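Long-range contact in cupin type-2 domain-containing protein (Streptococcus pyogenes, PDB 1YHF), which is of unknown function but carries the small beta-barrel domain of the cupin superfamily: residues A62-I73 with L98-V109. Numbering follows the deposited sequence.
Sequences AMVTILSGLAEI and LYAVEAFQMLLV
Met63 and Val109 exchange two backbone hydrogen bonds, the shorter from Met63 N to Val109 O at 2.7 Å, and begin an antiparallel ladder between strands 62-68 and 104-109. On its inward face Val64 spreads both branches: CG1, anti to the backbone N (chi1 174°), meets the selenium of selenomethionine Met106 at 3.7 Å, while CG2 reaches Leu108 CD1. Thr65 pairs through its backbone with Leu107, both side chains on the other face, where a water joins Thr65 OG1 to Leu107 O; that hydroxyl also bonds to Thr87. The tip of Ile66, CD1, leans against Phe104 CD1 at 3.7 Å and Met106 CB. At Leu67 and Ser68 a classic beta bulge sets two residues against the single Gln105: Gln105 O takes a firm bond from Leu67 N and a weak one from Ser68 N. Ser68 OG donates to Gln105 OE1 at 2.5 Å, a length too short to be taken at face value; NE2 of the same amide bonds to Val22 O. Gly69, at positive phi, brings its CA to 3.3 Å from Ala103 O as the chain turns toward the second sheet. The Leu70 side chain lies alongside that of Val101, pointing the same way, with CD2 touching CG1. Ala71 CB sits 3.6 Å above the centre of the Phe104 ring, a CH-pi contact that ties the two sheets together. Beyond it, paired backbone bonds join Glu72 to Tyr99, the Glu72 carboxylate forming a salt bridge with Arg81, and Ile73 CD1 lies beside Leu98 CD2. Both segments thus pass from one antiparallel sheet into the other around an apolar interior, as in the double-stranded beta-helix, or jelly-roll barrel, of cupins.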
loop_
_atom_site.group_PDB
_atom_site.type_symbol
_atom_site.label_atom_id
_atom_site.label_comp_id
_atom_site.label_asym_id
_atom_site.label_seq_id
_atom_site.Cartn_x
_atom_site.Cartn_y
_atom_site.Cartn_z
ATOM N N ALA A 62 -5.636 1.766 7.851
ATOM C CA ALA A 62 -4.789 1.569 6.691
ATOM C C ALA A 62 -5.647 1.318 5.452
ATOM O O ALA A 62 -6.271 0.254 5.290
ATOM C CB ALA A 62 -3.828 0.391 6.950
HETATM N N MSE A 63 -5.696 2.300 4.566
HETATM C CA MSE A 63 -6.547 2.161 3.397
HETATM C C MSE A 63 -5.699 1.615 2.267
HETATM O O MSE A 63 -4.629 2.145 1.977
HETATM C CB MSE A 63 -7.171 3.493 3.009
HETATM C CG MSE A 63 -8.047 3.392 1.791
HETATM SE SE MSE A 63 -9.071 5.004 1.446
HETATM C CE MSE A 63 -7.636 6.275 1.036
ATOM N N VAL A 64 -6.188 0.535 1.660
ATOM C CA VAL A 64 -5.497 -0.124 0.569
ATOM C C VAL A 64 -6.300 0.049 -0.692
ATOM O O VAL A 64 -7.468 -0.353 -0.738
ATOM C CB VAL A 64 -5.336 -1.647 0.832
ATOM C CG1 VAL A 64 -4.740 -2.354 -0.397
ATOM C CG2 VAL A 64 -4.478 -1.887 2.051
ATOM N N THR A 65 -5.665 0.621 -1.714
ATOM C CA THR A 65 -6.283 0.764 -3.019
ATOM C C THR A 65 -5.443 -0.031 -4.026
ATOM O O THR A 65 -4.252 0.245 -4.191
ATOM C CB THR A 65 -6.439 2.267 -3.372
ATOM O OG1 THR A 65 -7.470 2.848 -2.541
ATOM C CG2 THR A 65 -6.796 2.463 -4.799
ATOM N N ILE A 66 -6.063 -1.045 -4.637
ATOM C CA ILE A 66 -5.381 -1.932 -5.567
ATOM C C ILE A 66 -5.371 -1.291 -6.952
ATOM O O ILE A 66 -6.426 -0.952 -7.527
ATOM C CB ILE A 66 -5.967 -3.392 -5.541
ATOM C CG1 ILE A 66 -5.803 -4.018 -4.146
ATOM C CG2 ILE A 66 -5.331 -4.302 -6.621
ATOM C CD1 ILE A 66 -4.383 -4.219 -3.689
ATOM N N LEU A 67 -4.163 -1.093 -7.468
ATOM C CA LEU A 67 -3.973 -0.346 -8.702
ATOM C C LEU A 67 -3.876 -1.242 -9.926
ATOM O O LEU A 67 -4.110 -0.789 -11.056
ATOM C CB LEU A 67 -2.736 0.553 -8.597
ATOM C CG LEU A 67 -2.640 1.503 -7.409
ATOM C CD1 LEU A 67 -1.282 2.232 -7.458
ATOM C CD2 LEU A 67 -3.828 2.486 -7.408
ATOM N N SER A 68 -3.491 -2.500 -9.697
ATOM C CA SER A 68 -3.448 -3.539 -10.726
ATOM C C SER A 68 -3.376 -4.905 -10.047
ATOM O O SER A 68 -3.024 -5.005 -8.881
ATOM C CB SER A 68 -2.244 -3.345 -11.660
ATOM O OG SER A 68 -1.025 -3.688 -11.003
ATOM N N GLY A 69 -3.708 -5.958 -10.786
ATOM C CA GLY A 69 -3.630 -7.328 -10.264
ATOM C C GLY A 69 -4.669 -7.676 -9.213
ATOM O O GLY A 69 -5.776 -7.135 -9.202
ATOM N N LEU A 70 -4.305 -8.597 -8.327
ATOM C CA LEU A 70 -5.242 -9.127 -7.336
ATOM C C LEU A 70 -4.512 -9.437 -6.048
ATOM O O LEU A 70 -3.446 -10.045 -6.058
ATOM C CB LEU A 70 -5.935 -10.406 -7.862
ATOM C CG LEU A 70 -6.979 -11.075 -6.952
ATOM C CD1 LEU A 70 -8.221 -10.201 -6.812
ATOM C CD2 LEU A 70 -7.384 -12.455 -7.463
ATOM N N ALA A 71 -5.096 -9.039 -4.931
ATOM C CA ALA A 71 -4.439 -9.200 -3.652
ATOM C C ALA A 71 -5.391 -9.901 -2.722
ATOM O O ALA A 71 -6.583 -9.628 -2.745
ATOM C CB ALA A 71 -4.033 -7.828 -3.063
ATOM N N GLU A 72 -4.857 -10.799 -1.903
ATOM C CA GLU A 72 -5.623 -11.419 -0.846
ATOM C C GLU A 72 -5.287 -10.768 0.471
ATOM O O GLU A 72 -4.135 -10.803 0.942
ATOM C CB GLU A 72 -5.353 -12.903 -0.771
ATOM C CG GLU A 72 -6.293 -13.650 0.143
ATOM C CD GLU A 72 -6.116 -15.147 -0.013
ATOM O OE1 GLU A 72 -5.013 -15.648 0.302
ATOM O OE2 GLU A 72 -7.062 -15.820 -0.472
ATOM N N ILE A 73 -6.311 -10.161 1.052
ATOM C CA ILE A 73 -6.166 -9.417 2.269
ATOM C C ILE A 73 -6.840 -10.180 3.397
ATOM O O ILE A 73 -7.962 -10.632 3.275
ATOM C CB ILE A 73 -6.672 -7.957 2.076
ATOM C CG1 ILE A 73 -5.834 -7.310 0.949
ATOM C CG2 ILE A 73 -6.677 -7.183 3.402
ATOM C CD1 ILE A 73 -5.949 -5.848 0.806
ATOM N N LEU A 98 -1.215 -9.419 3.765
ATOM C CA LEU A 98 -1.490 -9.289 2.336
ATOM C C LEU A 98 -0.689 -10.337 1.553
ATOM O O LEU A 98 0.513 -10.495 1.785
ATOM C CB LEU A 98 -1.158 -7.865 1.825
ATOM C CG LEU A 98 -1.833 -6.630 2.491
ATOM C CD1 LEU A 98 -1.103 -6.140 3.762
ATOM C CD2 LEU A 98 -1.993 -5.472 1.526
ATOM N N TYR A 99 -1.362 -11.062 0.654
ATOM C CA TYR A 99 -0.711 -12.043 -0.192
ATOM C C TYR A 99 -0.982 -11.724 -1.657
ATOM O O TYR A 99 -2.131 -11.458 -2.049
ATOM C CB TYR A 99 -1.175 -13.461 0.157
ATOM C CG TYR A 99 -0.660 -14.529 -0.773
ATOM C CD1 TYR A 99 0.675 -14.932 -0.730
ATOM C CD2 TYR A 99 -1.508 -15.140 -1.696
ATOM C CE1 TYR A 99 1.158 -15.916 -1.571
ATOM C CE2 TYR A 99 -1.036 -16.135 -2.546
ATOM C CZ TYR A 99 0.293 -16.520 -2.475
ATOM O OH TYR A 99 0.768 -17.482 -3.326
ATOM N N ALA A 100 0.079 -11.720 -2.459
ATOM C CA ALA A 100 -0.039 -11.407 -3.881
ATOM C C ALA A 100 -0.536 -12.640 -4.640
ATOM O O ALA A 100 0.252 -13.479 -5.073
ATOM C CB ALA A 100 1.307 -10.911 -4.439
ATOM N N VAL A 101 -1.850 -12.766 -4.765
ATOM C CA VAL A 101 -2.449 -13.825 -5.586
ATOM C C VAL A 101 -1.910 -13.779 -7.018
ATOM O O VAL A 101 -1.553 -14.814 -7.605
ATOM C CB VAL A 101 -3.983 -13.728 -5.615
ATOM C CG1 VAL A 101 -4.570 -14.869 -6.476
ATOM C CG2 VAL A 101 -4.530 -13.802 -4.212
ATOM N N GLU A 102 -1.884 -12.572 -7.572
ATOM C CA GLU A 102 -1.159 -12.271 -8.801
ATOM C C GLU A 102 -0.242 -11.134 -8.405
ATOM O O GLU A 102 -0.410 -10.563 -7.323
ATOM C CB GLU A 102 -2.098 -11.765 -9.890
ATOM C CG GLU A 102 -3.374 -12.542 -10.062
ATOM C CD GLU A 102 -4.304 -11.893 -11.069
ATOM O OE1 GLU A 102 -4.062 -10.723 -11.458
ATOM O OE2 GLU A 102 -5.293 -12.543 -11.459
ATOM N N ALA A 103 0.706 -10.792 -9.264
ATOM C CA ALA A 103 1.474 -9.564 -9.076
ATOM C C ALA A 103 0.454 -8.428 -8.916
ATOM O O ALA A 103 -0.559 -8.378 -9.624
ATOM C CB ALA A 103 2.392 -9.306 -10.267
ATOM N N PHE A 104 0.680 -7.555 -7.947
ATOM C CA PHE A 104 -0.212 -6.424 -7.790
ATOM C C PHE A 104 0.553 -5.167 -7.391
ATOM O O PHE A 104 1.707 -5.248 -6.936
ATOM C CB PHE A 104 -1.372 -6.771 -6.835
ATOM C CG PHE A 104 -1.015 -6.747 -5.356
ATOM C CD1 PHE A 104 -1.090 -5.560 -4.627
ATOM C CD2 PHE A 104 -0.673 -7.921 -4.681
ATOM C CE1 PHE A 104 -0.799 -5.527 -3.253
ATOM C CE2 PHE A 104 -0.375 -7.903 -3.309
ATOM C CZ PHE A 104 -0.436 -6.688 -2.593
ATOM N N GLN A 105 -0.093 -4.019 -7.606
ATOM C CA GLN A 105 0.407 -2.700 -7.188
ATOM C C GLN A 105 -0.704 -2.064 -6.382
ATOM O O GLN A 105 -1.898 -2.259 -6.708
ATOM C CB GLN A 105 0.731 -1.833 -8.405
ATOM C CG GLN A 105 1.945 -2.325 -9.190
ATOM C CD GLN A 105 1.890 -1.917 -10.622
ATOM O OE1 GLN A 105 0.870 -2.105 -11.288
ATOM N NE2 GLN A 105 2.962 -1.335 -11.110
HETATM N N MSE A 106 -0.326 -1.333 -5.328
HETATM C CA MSE A 106 -1.280 -0.684 -4.437
HETATM C C MSE A 106 -0.827 0.668 -3.915
HETATM O O MSE A 106 0.376 0.947 -3.812
HETATM C CB MSE A 106 -1.582 -1.574 -3.223
HETATM C CG MSE A 106 -0.390 -1.899 -2.368
HETATM SE SE MSE A 106 -1.015 -2.561 -0.605
HETATM C CE MSE A 106 0.626 -3.275 -0.005
ATOM N N LEU A 107 -1.805 1.510 -3.600
ATOM C CA LEU A 107 -1.538 2.705 -2.835
ATOM C C LEU A 107 -1.992 2.373 -1.412
ATOM O O LEU A 107 -3.103 1.897 -1.204
ATOM C CB LEU A 107 -2.308 3.915 -3.390
ATOM C CG LEU A 107 -2.219 5.183 -2.530
ATOM C CD1 LEU A 107 -0.790 5.786 -2.471
ATOM C CD2 LEU A 107 -3.206 6.210 -3.059
ATOM N N LEU A 108 -1.109 2.611 -0.453
ATOM C CA LEU A 108 -1.365 2.351 0.948
ATOM C C LEU A 108 -1.294 3.659 1.735
ATOM O O LEU A 108 -0.260 4.319 1.772
ATOM C CB LEU A 108 -0.358 1.307 1.475
ATOM C CG LEU A 108 -0.420 1.041 2.986
ATOM C CD1 LEU A 108 -1.709 0.290 3.331
ATOM C CD2 LEU A 108 0.825 0.271 3.490
ATOM N N VAL A 109 -2.412 4.045 2.349
ATOM C CA VAL A 109 -2.478 5.266 3.111
ATOM C C VAL A 109 -2.799 4.859 4.564
ATOM O O VAL A 109 -3.860 4.306 4.852
ATOM C CB VAL A 109 -3.530 6.253 2.540
ATOM C CG1 VAL A 109 -3.620 7.489 3.410
ATOM C CG2 VAL A 109 -3.172 6.645 1.085
HETATM O O HOH W 1 -5.536 3.870 -0.732
#